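PDB 5UR2: bifunctional protein PutA from Bdellovibrio bacteriovorus, which probably oxidises proline to glutamate in two steps, through a flavin-dependent proline dehydrogenase and an NAD-dependent L-glutamate gamma-semialdehyde dehydrogenase carried on one chain. Local coordinates for residues A545-W549 with F686-V690; R557-D562 with A605-R609; R632-I638 with Y710-F716; A654-N660 with Y960-M965; A674-M678 with V690-L694. All blocks are in the same frame, centred on the assembly; numbering follows the deposited sequence.

Interaction 1. Residues A545-W549 with F686-V690; sequences AYKTW and FPQGV
At a chi1 of 174° the Trp549 indole swings to the side of its own carbonyl carbon, opposite the backbone N, and meets the isopropyl group of Val690, whose CG1 is likewise turned away from its backbone N. CG1 of Val690 sits over the pyrrole part of the Trp549 ring, 3.6 Å from the centroid of the five-membered ring and 13° off its normal, a CH-pi contact. The second methyl, CG2 of Val690, rests against the benzo side, 3.7 Å from CE3 of Trp549. The far rim of the indole meets the start of the loop: Trp549 CZ3 lies 3.8 Å from CD of Pro687, and Trp549 CH2 lies 4.0 Å from CD2 of Phe686, whose ring is inclined to the indole by 46°.

One turn earlier on the helix, Ala545 presses its methyl against the loop backbone, with CB of Ala545 3.4 Å from the carbonyl C of Gly689. Gly689, at positive phi, brings its bare backbone against this methyl. No hydrogen bond crosses the contact; the indole NE1 is instead bonded to the carbonyl O of Ala656.

The contact thus lays the C-terminal end of helix 532-549 on the loop that joins helix 671-684 to strand 691-693. Helix 554-570 adds Arg557 and Leu560 against Trp549, while Thr661 of strand 661-665 touches both Ala545 and Trp549.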
# COMPACT_ATOMS: atom_id res chain seq x y z
N ALA B 545 22.15 12.12 -17.21
CA ALA B 545 21.93 10.70 -17.00
C ALA B 545 20.45 10.39 -16.73
O ALA B 545 19.95 9.36 -17.19
CB ALA B 545 22.80 10.21 -15.84
N TYR B 546 19.74 11.28 -16.05
CA TYR B 546 18.34 11.00 -15.72
C TYR B 546 17.50 10.75 -16.96
O TYR B 546 16.56 9.95 -16.92
CB TYR B 546 17.77 12.14 -14.88
CG TYR B 546 16.30 11.97 -14.57
CD1 TYR B 546 15.87 10.95 -13.74
CD2 TYR B 546 15.36 12.82 -15.13
CE1 TYR B 546 14.52 10.77 -13.47
CE2 TYR B 546 14.01 12.67 -14.85
CZ TYR B 546 13.60 11.64 -14.03
OH TYR B 546 12.26 11.46 -13.76
N LYS B 547 17.84 11.41 -18.08
CA LYS B 547 17.07 11.31 -19.32
C LYS B 547 16.96 9.87 -19.82
O LYS B 547 15.92 9.47 -20.35
CB LYS B 547 17.72 12.20 -20.38
CG LYS B 547 17.03 12.21 -21.72
CD LYS B 547 17.86 12.96 -22.77
CE LYS B 547 17.04 13.24 -24.03
NZ LYS B 547 15.73 13.89 -23.71
N THR B 548 18.01 9.06 -19.64
CA THR B 548 17.95 7.66 -20.04
C THR B 548 17.74 6.71 -18.86
O THR B 548 17.08 5.68 -19.02
CB THR B 548 19.23 7.26 -20.80
OG1 THR B 548 20.39 7.63 -20.04
CG2 THR B 548 19.28 7.92 -22.18
N TRP B 549 18.28 7.03 -17.69
CA TRP B 549 18.13 6.13 -16.54
C TRP B 549 16.67 5.98 -16.13
O TRP B 549 16.27 4.91 -15.67
CB TRP B 549 18.96 6.64 -15.37
CG TRP B 549 18.79 5.88 -14.07
CD1 TRP B 549 18.11 6.31 -12.95
CD2 TRP B 549 19.29 4.58 -13.75
NE1 TRP B 549 18.17 5.36 -11.97
CE2 TRP B 549 18.89 4.28 -12.44
CE3 TRP B 549 20.05 3.64 -14.44
CZ2 TRP B 549 19.23 3.09 -11.80
CZ3 TRP B 549 20.37 2.45 -13.82
CH2 TRP B 549 19.97 2.19 -12.51
N PHE B 686 26.54 0.63 -12.20
CA PHE B 686 25.65 1.75 -12.44
C PHE B 686 26.24 2.63 -13.54
O PHE B 686 27.41 3.01 -13.46
CB PHE B 686 25.42 2.54 -11.15
CG PHE B 686 24.50 1.85 -10.18
CD1 PHE B 686 24.99 0.88 -9.33
CD2 PHE B 686 23.15 2.17 -10.12
CE1 PHE B 686 24.14 0.23 -8.43
CE2 PHE B 686 22.31 1.54 -9.23
CZ PHE B 686 22.81 0.56 -8.39
N PRO B 687 25.46 2.99 -14.57
CA PRO B 687 26.00 3.78 -15.68
C PRO B 687 26.51 5.13 -15.21
O PRO B 687 26.07 5.68 -14.19
CB PRO B 687 24.79 3.96 -16.62
CG PRO B 687 23.82 2.95 -16.23
CD PRO B 687 24.03 2.70 -14.74
N GLN B 688 27.44 5.68 -15.99
CA GLN B 688 28.04 6.96 -15.64
C GLN B 688 26.96 8.02 -15.43
O GLN B 688 26.02 8.14 -16.22
CB GLN B 688 29.01 7.40 -16.72
CG GLN B 688 28.36 7.65 -18.05
CD GLN B 688 29.32 8.25 -19.05
OE1 GLN B 688 30.47 7.83 -19.16
NE2 GLN B 688 28.86 9.26 -19.78
N GLY B 689 27.11 8.80 -14.36
CA GLY B 689 26.23 9.91 -14.07
C GLY B 689 24.98 9.56 -13.28
O GLY B 689 24.33 10.46 -12.74
N VAL B 690 24.61 8.27 -13.19
CA VAL B 690 23.42 7.90 -12.42
C VAL B 690 23.63 8.23 -10.95
O VAL B 690 22.73 8.78 -10.29
CB VAL B 690 23.08 6.41 -12.64
CG1 VAL B 690 21.92 5.96 -11.72
CG2 VAL B 690 22.72 6.17 -14.13

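Interaction 2. Residues R557-D562 with A605-R609; sequences RAALVD and ARHMR
Helices 557-562 and 605-609 run nearly antiparallel, at 166°, with axes 9.2 Å apart, and Ala558 and Ala605 mark the nearest approach of their backbones. Small side chains meet where the backbones come nearest: CB of Ala558 and CB of Ala605 are 4.0 Å apart, and CG1 of Val561 reaches the same Ala605 methyl from one turn further on.

Arg609 closes one flank. Its chain is extended from CG to NE, which carries the guanidinium across to the other helix, where CB of Ala558 lies over the centre of one face, 3.5 Å from CZ of Arg609. The edge of the group meets Asp562, arriving from the opposite direction with its carboxylate only 16° from coplanar. The salt bridge is carried by a single oxygen: NH1 of Arg609 bonds to OD2 of Asp562 at 2.6 Å on the syn side, and NH2 adds a weak bond of 3.2 Å to that same OD2 of Asp562. Glu555 pairs with NE of Arg609, so two carboxylates hold the guanidinium and probably stabilise its positive charge.

On another flank, NH2 of Arg557 lies 3.8 Å from SD of Met608, with the sulfur near the guanidinium plane. Arg557 is held chiefly through NE, bonded to the carbonyl O of Val657. Helix 646-657 packs beside the pair, touching Val561 and Met608, while Trp549 of helix 532-549 lies against Arg557 and Leu560.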
# COMPACT_ATOMS: atom_id res chain seq x y z
N ARG B 557 17.03 -2.02 -12.84
CA ARG B 557 17.53 -1.13 -11.78
C ARG B 557 17.64 -1.88 -10.46
O ARG B 557 18.64 -1.75 -9.74
CB ARG B 557 16.65 0.11 -11.64
CG ARG B 557 16.43 0.87 -12.94
CD ARG B 557 15.84 2.28 -12.68
NE ARG B 557 14.65 2.27 -11.84
CZ ARG B 557 13.43 2.55 -12.28
NH1 ARG B 557 13.24 2.84 -13.56
NH2 ARG B 557 12.40 2.53 -11.43
N ALA B 558 16.63 -2.71 -10.15
CA ALA B 558 16.65 -3.51 -8.93
C ALA B 558 17.81 -4.51 -8.95
O ALA B 558 18.42 -4.78 -7.90
CB ALA B 558 15.32 -4.23 -8.76
N ALA B 559 18.11 -5.10 -10.11
CA ALA B 559 19.22 -6.05 -10.20
C ALA B 559 20.57 -5.38 -9.93
O ALA B 559 21.47 -5.98 -9.35
CB ALA B 559 19.22 -6.73 -11.57
N LEU B 560 20.73 -4.12 -10.37
CA LEU B 560 21.95 -3.38 -10.05
C LEU B 560 22.07 -3.17 -8.54
O LEU B 560 23.16 -3.32 -7.98
CB LEU B 560 21.96 -2.04 -10.79
CG LEU B 560 22.37 -2.15 -12.27
CD1 LEU B 560 22.25 -0.84 -13.02
CD2 LEU B 560 23.81 -2.66 -12.36
N VAL B 561 20.95 -2.86 -7.88
CA VAL B 561 20.95 -2.67 -6.44
C VAL B 561 21.22 -3.99 -5.71
O VAL B 561 21.89 -4.02 -4.66
CB VAL B 561 19.62 -2.03 -6.01
CG1 VAL B 561 19.51 -2.01 -4.47
CG2 VAL B 561 19.58 -0.63 -6.57
N ASP B 562 20.70 -5.10 -6.23
CA ASP B 562 21.02 -6.41 -5.66
C ASP B 562 22.50 -6.72 -5.80
O ASP B 562 23.11 -7.27 -4.88
CB ASP B 562 20.19 -7.51 -6.32
CG ASP B 562 18.83 -7.70 -5.66
OD1 ASP B 562 18.72 -7.55 -4.42
OD2 ASP B 562 17.88 -8.04 -6.39
N ALA B 605 15.01 -2.73 -3.29
CA ALA B 605 14.93 -3.45 -4.56
C ALA B 605 13.69 -4.33 -4.58
O ALA B 605 12.95 -4.36 -5.58
CB ALA B 605 16.19 -4.28 -4.81
N ARG B 606 13.41 -5.03 -3.47
CA ARG B 606 12.19 -5.82 -3.38
C ARG B 606 10.95 -4.94 -3.55
O ARG B 606 10.02 -5.30 -4.26
CB ARG B 606 12.15 -6.57 -2.05
CG ARG B 606 10.88 -7.38 -1.81
CD ARG B 606 10.97 -8.06 -0.42
NE ARG B 606 9.84 -8.94 -0.15
CZ ARG B 606 8.63 -8.52 0.18
NH1 ARG B 606 8.38 -7.21 0.29
NH2 ARG B 606 7.66 -9.39 0.40
N HIS B 607 10.94 -3.77 -2.91
CA HIS B 607 9.76 -2.90 -2.98
C HIS B 607 9.53 -2.39 -4.41
O HIS B 607 8.39 -2.35 -4.88
CB HIS B 607 9.89 -1.73 -2.01
CG HIS B 607 8.59 -1.10 -1.62
ND1 HIS B 607 8.52 0.08 -0.92
CD2 HIS B 607 7.31 -1.50 -1.82
CE1 HIS B 607 7.25 0.39 -0.71
NE2 HIS B 607 6.50 -0.55 -1.25
N MET B 608 10.61 -2.01 -5.10
CA MET B 608 10.46 -1.51 -6.46
C MET B 608 9.88 -2.58 -7.36
O MET B 608 9.07 -2.30 -8.25
CB MET B 608 11.81 -1.02 -6.99
CG MET B 608 11.75 -0.27 -8.35
SD MET B 608 10.89 1.34 -8.16
CE MET B 608 9.25 1.00 -8.83
N ARG B 609 10.27 -3.84 -7.12
CA ARG B 609 9.73 -4.95 -7.89
C ARG B 609 8.24 -5.12 -7.65
O ARG B 609 7.52 -5.52 -8.58
CB ARG B 609 10.49 -6.23 -7.57
CG ARG B 609 11.89 -6.25 -8.16
CD ARG B 609 12.65 -7.51 -7.74
NE ARG B 609 13.82 -7.66 -8.57
CZ ARG B 609 15.07 -7.68 -8.13
NH1 ARG B 609 15.32 -7.57 -6.83
NH2 ARG B 609 16.08 -7.81 -8.99

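Interaction 3. Residues R632-I638 with Y710-F716; sequences RGVTAVI and YTTTIAF
Backbone hydrogen bonds join Thr635-Ile638 to Thr713-Phe716 in parallel; the axes of strand segments 634-638 and 711-716 are 4.8 Å apart and inclined by 18°. Ala636 uses both its polar atoms, its N binding Thr713 O at 2.9 Å and its O accepting from Ala715 N; the run ends with Ile638 N to Ala715 O at 2.8 Å. At the N-terminal end of the pair, Thr712 N bonds to Val634 O, and a water links Val634 N with Tyr710 O.

The polar side-chain contacts gather at the same end. Chain bending at chi3 (79°) turns the Arg632 guanidinium so that NH1 serves two acceptors near its plane, Thr712 O at 2.7 Å and Thr713 OG1 at 2.8 Å. The carbonyl is approached from well above its plane, whereas the bond to the hydroxyl is straighter, 153° at the hydrogen. Glu966 and the carbonyl of Val740 take NE and NH2, so the guanidinium is fixed on several sides.

Apolar contacts follow on the face bearing Ala636, Ile638, Ile714 and Phe716: CG2 of Ile638 meets the edge of the Phe716 ring, 3.6 Å from CD1. The side chain of Phe716 lies about 7 Å from that of Glu746, a predicted active-site residue.

These strands belong to the Rossmann-like sheet of the aldehyde dehydrogenase module. Strand 661-665 pairs with the other edge of 623-638, helix 720-730 covers Ile714 and Phe716, and helix 646-657 covers Val637 and Ala715.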
# COMPACT_ATOMS: atom_id res chain seq x y z
N ARG B 632 11.15 11.14 -10.08
CA ARG B 632 11.06 12.61 -9.97
C ARG B 632 12.18 13.37 -10.67
O ARG B 632 11.92 14.40 -11.29
CB ARG B 632 11.00 13.04 -8.50
CG ARG B 632 9.88 12.40 -7.68
CD ARG B 632 9.63 13.12 -6.33
NE ARG B 632 8.84 14.34 -6.50
CZ ARG B 632 9.28 15.57 -6.27
NH1 ARG B 632 10.51 15.77 -5.83
NH2 ARG B 632 8.48 16.62 -6.47
N GLY B 633 13.43 12.93 -10.57
CA GLY B 633 14.53 13.67 -11.20
C GLY B 633 15.81 13.52 -10.39
O GLY B 633 16.02 12.50 -9.74
N VAL B 634 16.65 14.56 -10.42
CA VAL B 634 17.93 14.51 -9.71
C VAL B 634 17.67 14.61 -8.21
O VAL B 634 16.95 15.51 -7.75
CB VAL B 634 18.87 15.62 -10.18
CG1 VAL B 634 20.12 15.64 -9.31
CG2 VAL B 634 19.28 15.40 -11.67
N THR B 635 18.25 13.69 -7.44
CA THR B 635 18.08 13.66 -5.99
C THR B 635 19.38 14.04 -5.31
O THR B 635 20.41 13.42 -5.55
CB THR B 635 17.63 12.27 -5.54
OG1 THR B 635 16.34 12.01 -6.10
CG2 THR B 635 17.56 12.18 -4.02
N ALA B 636 19.31 15.04 -4.43
CA ALA B 636 20.45 15.44 -3.62
C ALA B 636 20.42 14.63 -2.33
O ALA B 636 19.41 14.63 -1.62
CB ALA B 636 20.40 16.93 -3.32
N VAL B 637 21.52 13.94 -2.03
CA VAL B 637 21.64 13.09 -0.84
C VAL B 637 22.70 13.70 0.08
O VAL B 637 23.88 13.78 -0.29
CB VAL B 637 21.98 11.65 -1.23
CG1 VAL B 637 22.35 10.84 0.00
CG2 VAL B 637 20.79 11.02 -1.96
N ILE B 638 22.28 14.12 1.26
CA ILE B 638 23.15 14.75 2.24
C ILE B 638 23.09 13.88 3.50
O ILE B 638 22.12 13.92 4.26
CB ILE B 638 22.75 16.20 2.51
CG1 ILE B 638 22.77 16.96 1.18
CG2 ILE B 638 23.66 16.89 3.56
CD1 ILE B 638 22.72 18.45 1.34
N TYR B 710 17.80 21.99 -10.80
CA TYR B 710 17.48 20.65 -11.24
C TYR B 710 17.11 19.72 -10.10
O TYR B 710 16.50 18.68 -10.34
CB TYR B 710 18.65 20.01 -11.98
CG TYR B 710 19.01 20.58 -13.33
CD1 TYR B 710 18.12 21.37 -14.05
CD2 TYR B 710 20.26 20.31 -13.89
CE1 TYR B 710 18.49 21.88 -15.30
CE2 TYR B 710 20.62 20.81 -15.11
CZ TYR B 710 19.75 21.60 -15.82
OH TYR B 710 20.16 22.07 -17.04
N THR B 711 17.49 20.05 -8.87
CA THR B 711 17.24 19.17 -7.73
C THR B 711 15.75 19.10 -7.43
O THR B 711 15.13 20.11 -7.09
CB THR B 711 18.01 19.67 -6.51
OG1 THR B 711 19.40 19.64 -6.80
CG2 THR B 711 17.71 18.80 -5.30
N THR B 712 15.17 17.90 -7.53
CA THR B 712 13.75 17.70 -7.26
C THR B 712 13.48 17.19 -5.86
O THR B 712 12.45 17.51 -5.28
CB THR B 712 13.16 16.71 -8.27
OG1 THR B 712 13.82 15.45 -8.14
CG2 THR B 712 13.36 17.22 -9.67
N THR B 713 14.40 16.41 -5.31
CA THR B 713 14.21 15.74 -4.05
C THR B 713 15.49 15.88 -3.23
O THR B 713 16.59 15.71 -3.76
CB THR B 713 13.87 14.27 -4.31
OG1 THR B 713 12.76 14.22 -5.21
CG2 THR B 713 13.56 13.50 -3.03
N ILE B 714 15.34 16.20 -1.95
CA ILE B 714 16.48 16.32 -1.03
C ILE B 714 16.28 15.33 0.11
O ILE B 714 15.28 15.42 0.84
CB ILE B 714 16.61 17.76 -0.49
CG1 ILE B 714 16.82 18.74 -1.65
CG2 ILE B 714 17.76 17.82 0.50
CD1 ILE B 714 16.46 20.21 -1.31
N ALA B 715 17.22 14.40 0.28
CA ALA B 715 17.23 13.50 1.43
C ALA B 715 18.37 13.94 2.34
O ALA B 715 19.54 13.91 1.95
CB ALA B 715 17.40 12.04 1.00
N PHE B 716 18.02 14.39 3.54
CA PHE B 716 18.97 14.91 4.51
C PHE B 716 18.68 14.30 5.86
O PHE B 716 17.54 14.34 6.33
CB PHE B 716 18.93 16.44 4.64
CG PHE B 716 19.58 16.93 5.91
CD1 PHE B 716 20.96 17.06 5.99
CD2 PHE B 716 18.80 17.23 7.03
CE1 PHE B 716 21.56 17.51 7.16
CE2 PHE B 716 19.40 17.67 8.21
CZ PHE B 716 20.78 17.81 8.28
O HOH W 1 15.95 16.85 -12.18

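Interaction 4. Residues A654-N660 with Y960-M965; sequences AAAVAGN and YLKQYM
The ring of Tyr964 lies against the helix backbone at Ala654 and Ala655, offering one face to both. CB of Ala654 stands over that face, 4.2 Å from the ring centroid and 27° off the normal, in a CH-pi contact, while CB of Ala655 comes 3.6 Å from CD2 of Tyr964. The Tyr960 ring approaches the Ala654 methyl obliquely through CE2, and the two phenols meet through their hydroxyls, Tyr960 OH and Tyr964 OH being 2.7 Å apart in a hydrogen bond.

Leu961 points its CD1 methyl into the last helical turn, 3.3 Å from Ala654 O, and crosses Val657 at about a right angle. CB of Ala658 rests on CG of Met965 at 3.6 Å.

Asn660 is turned across Tyr964, its amide plane 52° from the phenol ring. With CG anti to the carbonyl carbon (chi1 -54°), the amide folds back toward the helix end, where ND2 of Asn660 bonds to Tyr964 O at 2.9 Å and to Ala655 O at 3.0 Å, each on a lone pair in the carbonyl plane. Ala655 O also accepts from Asn660 N, beside the Schellman motif that closes the helix, with Gly659 the first residue to leave helical angles. OD1 of Asn660 takes the backbone N-H groups of Arg632 and Gly633.

The C-terminal end of helix 646-657 is thereby joined to the turn leading into strand 965-973, with helix 587-611 touching Ala654 and Val657.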
# COMPACT_ATOMS: atom_id res chain seq x y z
N ALA B 654 17.46 3.88 -2.57
CA ALA B 654 16.03 4.18 -2.70
C ALA B 654 15.80 5.15 -3.85
O ALA B 654 14.98 4.90 -4.73
CB ALA B 654 15.46 4.75 -1.40
N ALA B 655 16.57 6.24 -3.88
CA ALA B 655 16.44 7.23 -4.94
C ALA B 655 16.71 6.60 -6.30
O ALA B 655 15.93 6.76 -7.24
CB ALA B 655 17.40 8.39 -4.69
N ALA B 656 17.83 5.88 -6.42
CA ALA B 656 18.23 5.35 -7.71
C ALA B 656 17.31 4.22 -8.16
O ALA B 656 16.91 4.19 -9.34
CB ALA B 656 19.68 4.87 -7.64
N VAL B 657 16.94 3.30 -7.26
CA VAL B 657 16.09 2.20 -7.70
C VAL B 657 14.74 2.73 -8.15
O VAL B 657 14.10 2.15 -9.04
CB VAL B 657 15.93 1.10 -6.62
CG1 VAL B 657 14.78 1.44 -5.65
CG2 VAL B 657 15.67 -0.24 -7.28
N ALA B 658 14.30 3.86 -7.59
CA ALA B 658 13.06 4.47 -8.04
C ALA B 658 13.19 5.15 -9.39
O ALA B 658 12.20 5.70 -9.88
CB ALA B 658 12.56 5.49 -7.01
N GLY B 659 14.36 5.12 -10.03
CA GLY B 659 14.54 5.75 -11.32
C GLY B 659 15.11 7.15 -11.27
O GLY B 659 15.13 7.83 -12.30
N ASN B 660 15.51 7.63 -10.10
CA ASN B 660 16.14 8.94 -10.03
C ASN B 660 17.65 8.82 -10.19
O ASN B 660 18.23 7.75 -10.00
CB ASN B 660 15.80 9.63 -8.71
CG ASN B 660 14.30 9.69 -8.47
OD1 ASN B 660 13.60 10.55 -9.04
ND2 ASN B 660 13.79 8.76 -7.65
N TYR B 960 8.25 4.32 2.36
CA TYR B 960 9.45 5.14 2.19
C TYR B 960 9.80 5.37 0.72
O TYR B 960 10.06 6.51 0.31
CB TYR B 960 10.63 4.52 2.91
CG TYR B 960 11.85 5.40 2.87
CD1 TYR B 960 11.91 6.56 3.63
CD2 TYR B 960 12.92 5.08 2.07
CE1 TYR B 960 13.02 7.39 3.60
CE2 TYR B 960 14.05 5.90 2.03
CZ TYR B 960 14.09 7.05 2.80
OH TYR B 960 15.18 7.88 2.77
N LEU B 961 9.83 4.30 -0.07
CA LEU B 961 10.26 4.40 -1.47
C LEU B 961 9.38 5.37 -2.28
O LEU B 961 9.88 6.05 -3.18
CB LEU B 961 10.25 3.02 -2.11
CG LEU B 961 10.90 2.90 -3.48
CD1 LEU B 961 12.34 3.42 -3.40
CD2 LEU B 961 10.84 1.45 -3.97
N LYS B 962 8.08 5.45 -1.95
CA LYS B 962 7.16 6.33 -2.68
C LYS B 962 7.51 7.81 -2.54
O LYS B 962 7.14 8.61 -3.41
CB LYS B 962 5.73 6.10 -2.19
CG LYS B 962 5.19 4.69 -2.51
CD LYS B 962 3.83 4.50 -1.86
CE LYS B 962 3.26 3.15 -2.16
NZ LYS B 962 1.86 3.03 -1.67
N GLN B 963 8.21 8.19 -1.47
CA GLN B 963 8.64 9.59 -1.31
C GLN B 963 9.59 10.03 -2.42
O GLN B 963 9.74 11.23 -2.66
CB GLN B 963 9.32 9.77 0.04
CG GLN B 963 8.39 9.69 1.25
CD GLN B 963 7.57 10.95 1.41
OE1 GLN B 963 6.47 11.06 0.86
NE2 GLN B 963 8.12 11.94 2.10
N TYR B 964 10.26 9.08 -3.07
CA TYR B 964 11.17 9.35 -4.17
C TYR B 964 10.47 9.28 -5.52
O TYR B 964 11.16 9.32 -6.55
CB TYR B 964 12.35 8.37 -4.14
CG TYR B 964 13.22 8.55 -2.92
CD1 TYR B 964 12.92 7.91 -1.71
CD2 TYR B 964 14.34 9.37 -2.97
CE1 TYR B 964 13.73 8.09 -0.59
CE2 TYR B 964 15.15 9.55 -1.87
CZ TYR B 964 14.85 8.91 -0.69
OH TYR B 964 15.68 9.12 0.39
N MET B 965 9.14 9.21 -5.54
CA MET B 965 8.37 8.99 -6.76
C MET B 965 7.18 9.93 -6.77
O MET B 965 6.90 10.63 -5.79
CB MET B 965 7.94 7.51 -6.90
CG MET B 965 9.14 6.59 -7.00
SD MET B 965 8.76 4.85 -7.35
CE MET B 965 7.66 4.46 -6.02

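Interaction 5. Residues A674-M678 with V690-L694; sequences AWGLM and VINFL
Strand 661-665, helix 671-684 and strand 691-693 form a beta-alpha-beta unit of the Rossmann-like domain, and here the helix packs on the strand that follows it. The short segments run at 145° to each other, with their axes 9.5 Å apart.

Phe693 carries most of the contact. A chi1 of -179° sends its ring away from its backbone N and out to the helix, where it slots between Ala674, Trp675 and Met678. CE1 of Phe693 lies 3.7 Å from CB of Ala674, and CZ of Phe693 is 3.6 Å from the backbone N of Trp675. The side chains of Trp675 and Phe693 cross at about a right angle, the indole meeting Phe693 CE2 at its edge, 3.8 Å from Trp675 CE3. Met678 slides past Phe693 in the opposite direction: its CB covers one face of the ring, and its CG is 3.6 Å from CB of Phe693. A bend at chi2 (59°) then carries the thioether along the strand, bringing CE of Met678 to 3.5 Å from Ile691 O.

No hydrogen bond crosses this apolar interface. Met664 of strand 661-665 touches Met678, Ile691 and Phe693, and Val500 of strand 495-501 lies against both Trp675 and Met678.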
# COMPACT_ATOMS: atom_id res chain seq x y z
N ALA B 674 32.28 6.52 2.51
CA ALA B 674 31.44 6.77 1.34
C ALA B 674 32.20 6.53 0.04
O ALA B 674 31.61 6.15 -0.97
CB ALA B 674 30.88 8.18 1.41
N TRP B 675 33.51 6.80 0.06
CA TRP B 675 34.36 6.47 -1.08
C TRP B 675 34.29 4.98 -1.38
O TRP B 675 34.12 4.58 -2.54
CB TRP B 675 35.77 6.94 -0.76
CG TRP B 675 36.93 6.47 -1.60
CD1 TRP B 675 37.90 5.59 -1.21
CD2 TRP B 675 37.29 6.91 -2.92
NE1 TRP B 675 38.85 5.45 -2.21
CE2 TRP B 675 38.49 6.25 -3.27
CE3 TRP B 675 36.72 7.80 -3.83
CZ2 TRP B 675 39.12 6.43 -4.51
CZ3 TRP B 675 37.35 7.99 -5.06
CH2 TRP B 675 38.53 7.30 -5.39
N GLY B 676 34.33 4.15 -0.34
CA GLY B 676 34.11 2.72 -0.54
C GLY B 676 32.77 2.42 -1.18
O GLY B 676 32.67 1.57 -2.06
N LEU B 677 31.71 3.14 -0.76
CA LEU B 677 30.40 2.94 -1.37
C LEU B 677 30.42 3.27 -2.86
O LEU B 677 29.87 2.52 -3.68
CB LEU B 677 29.32 3.77 -0.66
CG LEU B 677 27.92 3.70 -1.29
CD1 LEU B 677 27.29 2.30 -1.23
CD2 LEU B 677 26.96 4.71 -0.65
N MET B 678 31.06 4.38 -3.22
CA MET B 678 31.09 4.78 -4.63
C MET B 678 31.83 3.74 -5.48
O MET B 678 31.42 3.44 -6.61
CB MET B 678 31.75 6.16 -4.77
CG MET B 678 31.70 6.72 -6.19
SD MET B 678 30.03 6.89 -6.78
CE MET B 678 30.30 7.03 -8.55
N VAL B 690 24.61 8.27 -13.19
CA VAL B 690 23.42 7.90 -12.42
C VAL B 690 23.63 8.23 -10.95
O VAL B 690 22.73 8.78 -10.29
CB VAL B 690 23.08 6.41 -12.64
CG1 VAL B 690 21.92 5.96 -11.72
CG2 VAL B 690 22.72 6.17 -14.13
N ILE B 691 24.82 7.97 -10.43
CA ILE B 691 25.20 8.30 -9.06
C ILE B 691 26.52 9.06 -9.12
O ILE B 691 27.47 8.60 -9.76
CB ILE B 691 25.30 7.04 -8.19
CG1 ILE B 691 23.91 6.40 -8.05
CG2 ILE B 691 25.85 7.35 -6.81
CD1 ILE B 691 23.91 4.96 -7.59
N ASN B 692 26.58 10.23 -8.49
CA ASN B 692 27.79 11.04 -8.49
C ASN B 692 28.25 11.30 -7.06
O ASN B 692 27.43 11.50 -6.16
CB ASN B 692 27.57 12.36 -9.23
CG ASN B 692 27.09 12.15 -10.66
OD1 ASN B 692 27.90 12.00 -11.58
ND2 ASN B 692 25.78 12.05 -10.83
N PHE B 693 29.56 11.29 -6.88
CA PHE B 693 30.21 11.32 -5.57
C PHE B 693 30.86 12.69 -5.38
O PHE B 693 31.88 12.99 -6.03
CB PHE B 693 31.24 10.21 -5.48
CG PHE B 693 31.95 10.14 -4.15
CD1 PHE B 693 31.25 9.80 -3.00
CD2 PHE B 693 33.32 10.33 -4.07
CE1 PHE B 693 31.92 9.68 -1.78
CE2 PHE B 693 33.99 10.22 -2.86
CZ PHE B 693 33.30 9.90 -1.72
N LEU B 694 30.30 13.50 -4.48
CA LEU B 694 30.64 14.91 -4.35
C LEU B 694 31.06 15.22 -2.91
O LEU B 694 30.32 15.89 -2.18
CB LEU B 694 29.46 15.79 -4.76
CG LEU B 694 29.76 17.30 -4.85
CD1 LEU B 694 30.62 17.62 -6.06
CD2 LEU B 694 28.49 18.11 -4.87

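How the interactions relate
All five contacts are largely buried within the aldehyde dehydrogenase module, though interaction 1 includes exposed loop residues and interaction 2 carries its salt bridge on partly exposed side chains. Interactions 3 and 5 reach the same sheet, the first through backbone hydrogen bonds between strands, the second through apolar packing of a helix upon it. Interactions 1, 2 and 4 meet around the C-terminal end of helix 646-657, whose carbonyls receive Trp549 NE1 and Arg557 NE. Interaction 4 is tied to interaction 3 by Asn660, and interaction 1 shares Val690 with interaction 5. Charged groups take part in interactions 2 and 3, while 1 and 5 have no hydrogen bond across them.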